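Local coordinates for protein transcriptional activator, putative (Pyrococcus furiosus, PDB 1RTW) that is of unassigned function but belongs to the all-helical TENA/THI-4/PQQC family and is a putative transcriptional activator, at residues B[72-86]-B[151-164]. Numbering follows the deposited sequence.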
loop_
_atom_site.group_PDB
_atom_site.type_symbol
_atom_site.label_atom_id
_atom_site.label_comp_id
_atom_site.label_asym_id
_atom_site.label_seq_id
_atom_site.Cartn_x
_atom_site.Cartn_y
_atom_site.Cartn_z
ATOM N N SER B 72 6.081 9.920 -18.056
ATOM C CA SER B 72 4.649 9.773 -18.291
ATOM C C SER B 72 3.823 10.538 -17.277
ATOM O O SER B 72 2.879 11.241 -17.647
ATOM C CB SER B 72 4.241 8.305 -18.285
ATOM O OG SER B 72 4.901 7.614 -19.313
ATOM N N ILE B 73 4.167 10.404 -16.002
ATOM C CA ILE B 73 3.436 11.120 -14.954
ATOM C C ILE B 73 3.542 12.628 -15.168
ATOM O O ILE B 73 2.543 13.351 -15.053
ATOM C CB ILE B 73 3.933 10.738 -13.562
ATOM C CG1 ILE B 73 3.530 9.292 -13.267
ATOM C CG2 ILE B 73 3.370 11.684 -12.504
ATOM C CD1 ILE B 73 4.033 8.781 -11.921
ATOM N N TYR B 74 4.737 13.087 -15.537
ATOM C CA TYR B 74 4.962 14.504 -15.794
ATOM C C TYR B 74 4.106 14.931 -16.992
ATOM O O TYR B 74 3.429 15.956 -16.941
ATOM C CB TYR B 74 6.444 14.769 -16.071
ATOM C CG TYR B 74 6.769 16.227 -16.309
ATOM C CD1 TYR B 74 6.538 17.188 -15.321
ATOM C CD2 TYR B 74 7.268 16.654 -17.535
ATOM C CE1 TYR B 74 6.794 18.542 -15.556
ATOM C CE2 TYR B 74 7.529 17.998 -17.778
ATOM C CZ TYR B 74 7.289 18.935 -16.789
ATOM O OH TYR B 74 7.541 20.267 -17.029
ATOM N N TYR B 75 4.122 14.119 -18.048
ATOM C CA TYR B 75 3.348 14.369 -19.262
ATOM C C TYR B 75 1.842 14.431 -18.960
ATOM O O TYR B 75 1.196 15.451 -19.235
ATOM C CB TYR B 75 3.665 13.279 -20.293
ATOM C CG TYR B 75 2.841 13.304 -21.566
ATOM C CD1 TYR B 75 2.786 14.443 -22.380
ATOM C CD2 TYR B 75 2.116 12.174 -21.960
ATOM C CE1 TYR B 75 2.023 14.450 -23.558
ATOM C CE2 TYR B 75 1.358 12.166 -23.128
ATOM C CZ TYR B 75 1.313 13.297 -23.925
ATOM O OH TYR B 75 0.572 13.248 -25.091
ATOM N N ILE B 76 1.314 13.383 -18.323
ATOM C CA ILE B 76 -0.107 13.307 -17.966
ATOM C C ILE B 76 -0.532 14.423 -16.992
ATOM O O ILE B 76 -1.675 14.878 -17.040
ATOM C CB ILE B 76 -0.472 11.924 -17.329
ATOM C CG1 ILE B 76 0.015 10.759 -18.193
ATOM C CG2 ILE B 76 -1.958 11.800 -17.128
ATOM C CD1 ILE B 76 -0.272 10.895 -19.632
ATOM N N SER B 77 0.371 14.842 -16.101
ATOM C CA SER B 77 0.071 15.913 -15.133
ATOM C C SER B 77 -0.252 17.234 -15.840
ATOM O O SER B 77 -0.924 18.100 -15.278
ATOM C CB SER B 77 1.248 16.154 -14.185
ATOM O OG SER B 77 2.322 16.796 -14.861
ATOM N N LYS B 78 0.245 17.383 -17.065
ATOM C CA LYS B 78 -0.001 18.587 -17.852
ATOM C C LYS B 78 -1.492 18.739 -18.148
ATOM O O LYS B 78 -2.000 19.867 -18.272
ATOM C CB LYS B 78 0.816 18.556 -19.147
ATOM C CG LYS B 78 2.046 19.455 -19.129
ATOM C CD LYS B 78 2.815 19.370 -17.814
ATOM C CE LYS B 78 3.830 20.507 -17.680
ATOM N NZ LYS B 78 4.352 20.627 -16.285
ATOM N N GLU B 79 -2.187 17.597 -18.196
ATOM C CA GLU B 79 -3.631 17.551 -18.446
ATOM C C GLU B 79 -4.392 18.360 -17.401
ATOM O O GLU B 79 -5.450 18.903 -17.693
ATOM C CB GLU B 79 -4.150 16.103 -18.442
ATOM C CG GLU B 79 -3.685 15.239 -19.603
ATOM C CD GLU B 79 -4.276 13.828 -19.576
ATOM O OE1 GLU B 79 -5.131 13.529 -18.713
ATOM O OE2 GLU B 79 -3.888 13.010 -20.431
ATOM N N LEU B 80 -3.857 18.431 -16.183
ATOM C CA LEU B 80 -4.502 19.198 -15.119
ATOM C C LEU B 80 -4.620 20.653 -15.522
ATOM O O LEU B 80 -5.681 21.252 -15.362
ATOM C CB LEU B 80 -3.722 19.109 -13.809
ATOM C CG LEU B 80 -3.664 17.723 -13.179
ATOM C CD1 LEU B 80 -2.860 17.786 -11.892
ATOM C CD2 LEU B 80 -5.078 17.203 -12.933
ATOM N N GLU B 81 -3.524 21.216 -16.033
ATOM C CA GLU B 81 -3.493 22.606 -16.476
ATOM C C GLU B 81 -4.494 22.789 -17.616
ATOM O O GLU B 81 -5.196 23.793 -17.683
ATOM C CB GLU B 81 -2.087 22.987 -16.962
ATOM C CG GLU B 81 -0.965 22.695 -15.963
ATOM C CD GLU B 81 0.436 22.884 -16.549
ATOM O OE1 GLU B 81 1.395 23.024 -15.757
ATOM O OE2 GLU B 81 0.584 22.882 -17.793
HETATM N N MSE B 82 -4.571 21.800 -18.500
HETATM C CA MSE B 82 -5.496 21.853 -19.626
HETATM C C MSE B 82 -6.947 21.964 -19.143
HETATM O O MSE B 82 -7.742 22.726 -19.704
HETATM C CB MSE B 82 -5.304 20.623 -20.513
HETATM C CG MSE B 82 -6.330 20.486 -21.613
HETATM SE SE MSE B 82 -5.998 18.995 -22.774
HETATM C CE MSE B 82 -6.494 17.558 -21.591
ATOM N N PHE B 83 -7.283 21.216 -18.094
ATOM C CA PHE B 83 -8.631 21.251 -17.539
ATOM C C PHE B 83 -8.861 22.582 -16.832
ATOM O O PHE B 83 -9.920 23.186 -16.962
ATOM C CB PHE B 83 -8.848 20.109 -16.539
ATOM C CG PHE B 83 -9.290 18.819 -17.160
ATOM C CD1 PHE B 83 -10.620 18.420 -17.079
ATOM C CD2 PHE B 83 -8.379 17.980 -17.797
ATOM C CE1 PHE B 83 -11.041 17.206 -17.624
ATOM C CE2 PHE B 83 -8.791 16.763 -18.345
ATOM C CZ PHE B 83 -10.132 16.377 -18.256
ATOM N N GLU B 84 -7.859 23.033 -16.088
ATOM C CA GLU B 84 -7.949 24.284 -15.344
ATOM C C GLU B 84 -8.079 25.529 -16.218
ATOM O O GLU B 84 -8.831 26.440 -15.879
ATOM C CB GLU B 84 -6.753 24.409 -14.404
ATOM C CG GLU B 84 -6.776 23.388 -13.278
ATOM C CD GLU B 84 -5.393 23.018 -12.765
ATOM O OE1 GLU B 84 -4.381 23.586 -13.242
ATOM O OE2 GLU B 84 -5.323 22.140 -11.882
ATOM N N LYS B 85 -7.348 25.561 -17.332
ATOM C CA LYS B 85 -7.391 26.693 -18.259
ATOM C C LYS B 85 -8.818 26.772 -18.792
ATOM O O LYS B 85 -9.540 27.741 -18.536
ATOM C CB LYS B 85 -6.419 26.473 -19.430
ATOM C CG LYS B 85 -5.854 27.758 -20.038
ATOM C CD LYS B 85 -5.357 27.537 -21.463
ATOM C CE LYS B 85 -6.534 27.322 -22.410
ATOM N NZ LYS B 85 -6.148 26.818 -23.758
ATOM N N LYS B 86 -9.239 25.691 -19.445
ATOM C CA LYS B 86 -10.568 25.584 -20.029
ATOM C C LYS B 86 -11.664 25.980 -19.044
ATOM O O LYS B 86 -12.642 26.619 -19.419
ATOM C CB LYS B 86 -10.801 24.158 -20.520
ATOM C CG LYS B 86 -11.997 24.016 -21.420
ATOM C CD LYS B 86 -11.791 24.837 -22.673
ATOM C CE LYS B 86 -12.999 24.791 -23.585
ATOM N NZ LYS B 86 -12.798 25.675 -24.764
ATOM N N GLU B 151 -8.977 21.774 -28.009
ATOM C CA GLU B 151 -7.807 21.489 -27.173
ATOM C C GLU B 151 -7.792 20.026 -26.726
ATOM O O GLU B 151 -6.786 19.331 -26.891
ATOM C CB GLU B 151 -7.780 22.396 -25.936
ATOM C CG GLU B 151 -7.983 23.880 -26.222
ATOM C CD GLU B 151 -9.341 24.387 -25.758
ATOM O OE1 GLU B 151 -10.376 23.877 -26.250
ATOM O OE2 GLU B 151 -9.366 25.298 -24.894
ATOM N N PHE B 152 -8.918 19.571 -26.177
ATOM C CA PHE B 152 -9.068 18.192 -25.703
ATOM C C PHE B 152 -9.024 17.172 -26.829
ATOM O O PHE B 152 -8.406 16.115 -26.689
ATOM C CB PHE B 152 -10.379 18.028 -24.935
ATOM C CG PHE B 152 -10.466 18.893 -23.726
ATOM C CD1 PHE B 152 -10.067 18.414 -22.492
ATOM C CD2 PHE B 152 -10.905 20.202 -23.830
ATOM C CE1 PHE B 152 -10.099 19.228 -21.377
ATOM C CE2 PHE B 152 -10.944 21.026 -22.725
ATOM C CZ PHE B 152 -10.539 20.541 -21.491
ATOM N N ILE B 153 -9.687 17.489 -27.937
ATOM C CA ILE B 153 -9.720 16.602 -29.084
ATOM C C ILE B 153 -8.306 16.375 -29.605
ATOM O O ILE B 153 -7.921 15.243 -29.884
ATOM C CB ILE B 153 -10.580 17.182 -30.212
ATOM C CG1 ILE B 153 -11.981 17.469 -29.695
ATOM C CG2 ILE B 153 -10.675 16.190 -31.362
ATOM C CD1 ILE B 153 -12.845 18.193 -30.684
ATOM N N ASN B 154 -7.541 17.459 -29.711
ATOM C CA ASN B 154 -6.168 17.399 -30.196
ATOM C C ASN B 154 -5.224 16.669 -29.257
ATOM O O ASN B 154 -4.434 15.848 -29.704
ATOM C CB ASN B 154 -5.610 18.805 -30.460
ATOM C CG ASN B 154 -6.190 19.445 -31.717
ATOM O OD1 ASN B 154 -6.632 18.752 -32.645
ATOM N ND2 ASN B 154 -6.189 20.779 -31.752
ATOM N N HIS B 155 -5.294 16.966 -27.963
ATOM C CA HIS B 155 -4.399 16.320 -27.016
ATOM C C HIS B 155 -4.494 14.792 -27.006
ATOM O O HIS B 155 -3.482 14.112 -27.147
ATOM C CB HIS B 155 -4.585 16.864 -25.592
ATOM C CG HIS B 155 -3.762 16.135 -24.571
ATOM N ND1 HIS B 155 -4.322 15.288 -23.639
ATOM C CD2 HIS B 155 -2.425 16.039 -24.415
ATOM C CE1 HIS B 155 -3.358 14.692 -22.962
ATOM N NE2 HIS B 155 -2.198 15.126 -23.409
ATOM N N TRP B 156 -5.706 14.256 -26.899
ATOM C CA TRP B 156 -5.863 12.809 -26.855
ATOM C C TRP B 156 -5.772 12.071 -28.188
ATOM O O TRP B 156 -5.616 10.843 -28.212
ATOM C CB TRP B 156 -7.131 12.432 -26.101
ATOM C CG TRP B 156 -6.981 12.617 -24.633
ATOM C CD1 TRP B 156 -6.001 12.093 -23.836
ATOM C CD2 TRP B 156 -7.835 13.362 -23.775
ATOM N NE1 TRP B 156 -6.196 12.467 -22.531
ATOM C CE2 TRP B 156 -7.322 13.259 -22.466
ATOM C CE3 TRP B 156 -8.993 14.122 -23.980
ATOM C CZ2 TRP B 156 -7.924 13.864 -21.368
ATOM C CZ3 TRP B 156 -9.594 14.724 -22.897
ATOM C CH2 TRP B 156 -9.056 14.599 -21.604
ATOM N N SER B 157 -5.859 12.816 -29.286
ATOM C CA SER B 157 -5.768 12.231 -30.621
ATOM C C SER B 157 -4.421 12.541 -31.279
ATOM O O SER B 157 -4.109 12.003 -32.341
ATOM C CB SER B 157 -6.903 12.745 -31.511
ATOM O OG SER B 157 -6.751 14.128 -31.794
ATOM N N SER B 158 -3.620 13.387 -30.634
ATOM C CA SER B 158 -2.316 13.781 -31.174
ATOM C C SER B 158 -1.346 12.620 -31.390
ATOM O O SER B 158 -1.474 11.559 -30.780
ATOM C CB SER B 158 -1.652 14.830 -30.275
ATOM O OG SER B 158 -1.183 14.259 -29.061
ATOM N N GLN B 159 -0.370 12.849 -32.265
ATOM C CA GLN B 159 0.654 11.856 -32.575
ATOM C C GLN B 159 1.463 11.581 -31.310
ATOM O O GLN B 159 1.868 10.451 -31.056
ATOM C CB GLN B 159 1.578 12.376 -33.685
ATOM C CG GLN B 159 2.633 11.378 -34.177
ATOM C CD GLN B 159 2.043 10.197 -34.938
ATOM O OE1 GLN B 159 0.833 10.119 -35.162
ATOM N NE2 GLN B 159 2.906 9.273 -35.345
ATOM N N GLU B 160 1.664 12.624 -30.513
ATOM C CA GLU B 160 2.414 12.525 -29.271
ATOM C C GLU B 160 1.749 11.553 -28.302
ATOM O O GLU B 160 2.416 10.694 -27.728
ATOM C CB GLU B 160 2.541 13.905 -28.629
ATOM C CG GLU B 160 3.446 13.944 -27.413
ATOM C CD GLU B 160 3.649 15.348 -26.877
ATOM O OE1 GLU B 160 2.655 16.094 -26.739
ATOM O OE2 GLU B 160 4.811 15.703 -26.585
ATOM N N PHE B 161 0.440 11.692 -28.122
ATOM C CA PHE B 161 -0.292 10.805 -27.228
ATOM C C PHE B 161 -0.285 9.381 -27.781
ATOM O O PHE B 161 -0.122 8.425 -27.032
ATOM C CB PHE B 161 -1.732 11.277 -27.030
ATOM C CG PHE B 161 -2.414 10.640 -25.860
ATOM C CD1 PHE B 161 -2.185 11.116 -24.578
ATOM C CD2 PHE B 161 -3.271 9.561 -26.034
ATOM C CE1 PHE B 161 -2.796 10.527 -23.475
ATOM C CE2 PHE B 161 -3.891 8.962 -24.942
ATOM C CZ PHE B 161 -3.653 9.445 -23.652
ATOM N N GLY B 162 -0.445 9.257 -29.096
ATOM C CA GLY B 162 -0.445 7.956 -29.734
ATOM C C GLY B 162 0.882 7.239 -29.562
ATOM O O GLY B 162 0.936 6.010 -29.509
ATOM N N GLU B 163 1.960 8.012 -29.482
ATOM C CA GLU B 163 3.288 7.447 -29.302
ATOM C C GLU B 163 3.403 6.937 -27.872
ATOM O O GLU B 163 4.004 5.896 -27.614
ATOM C CB GLU B 163 4.359 8.498 -29.609
ATOM C CG GLU B 163 4.441 8.837 -31.093
ATOM C CD GLU B 163 5.404 9.968 -31.409
ATOM O OE1 GLU B 163 5.457 10.958 -30.650
ATOM O OE2 GLU B 163 6.105 9.868 -32.433
ATOM N N TYR B 164 2.804 7.684 -26.956
ATOM C CA TYR B 164 2.776 7.341 -25.545
ATOM C C TYR B 164 1.990 6.031 -25.381
ATOM O O TYR B 164 2.409 5.134 -24.648
ATOM C CB TYR B 164 2.136 8.499 -24.768
ATOM C CG TYR B 164 1.617 8.151 -23.391
ATOM C CD1 TYR B 164 2.464 7.623 -22.417
ATOM C CD2 TYR B 164 0.271 8.346 -23.067
ATOM C CE1 TYR B 164 1.988 7.296 -21.161
ATOM C CE2 TYR B 164 -0.220 8.025 -21.809
ATOM C CZ TYR B 164 0.643 7.501 -20.861
ATOM O OH TYR B 164 0.171 7.184 -19.608
HETATM O O HOH W 1 -0.231 15.658 -21.477
#
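Tyr-75 of segment 72-86 drops as a knob into a hole formed by His-155, Glu-160, Phe-161 and Tyr-164. Its CG lies anti to the backbone N (chi1 174°), which carries the ring to the junction of helices 150-157 and 159-176. There it meets Tyr-164 edge-to-face, Tyr-75 CE2 lying 4.0 Å from Tyr-164 CD2, while its hydroxyl reaches the edge of Phe-161. Ile-76 CD1 packs 3.6 Å from Tyr-164 CE2. The second knob is Met-82, a selenomethionine bent at chi3 (73°): its CE settles over the face of Trp-156 in a CH-pi contact, and SE lies obliquely to the rings of Phe-152 and His-155. Phe-152 turns its edge to the face of Phe-83, CE1 standing over the centre of that ring.

Glu-79 accepts the one direct hydrogen bond at the middle of the contact: Trp-156 NE1 donates to Glu-79 OE2 at 3.2 Å, a bent bond from above the carboxylate plane. The same oxygen lies at the edge of His-155, near CE1, while OE1 lies close to a phosphate ion probably from the crystallisation liquor. One water bridges the helices, donating to Tyr-75 O and bonding His-155 NE2 at 2.8 Å. Lys-86 NZ bonds Pro-148 O and forms a salt bridge with Glu-151 OE1 at 3.4 Å, with weak hydrogen bonds; Lys-85 NZ adds a longer ion pair to Glu-151 OE2.

Helix 72-86 runs nearly antiparallel to helix 151-157, at 168°, with axes 11.4 Å apart. At the break before helix 159-164, Ser-158 OG caps Phe-161 N. Helix 33-60 packs on Ile-76, Glu-79, Phe-83 and Tyr-164, and helix 118-142 receives Ile-76 and Phe-161, placing the contact within the family's helical bundle; Tyr-74 stacks on Tyr-74 of a second subunit.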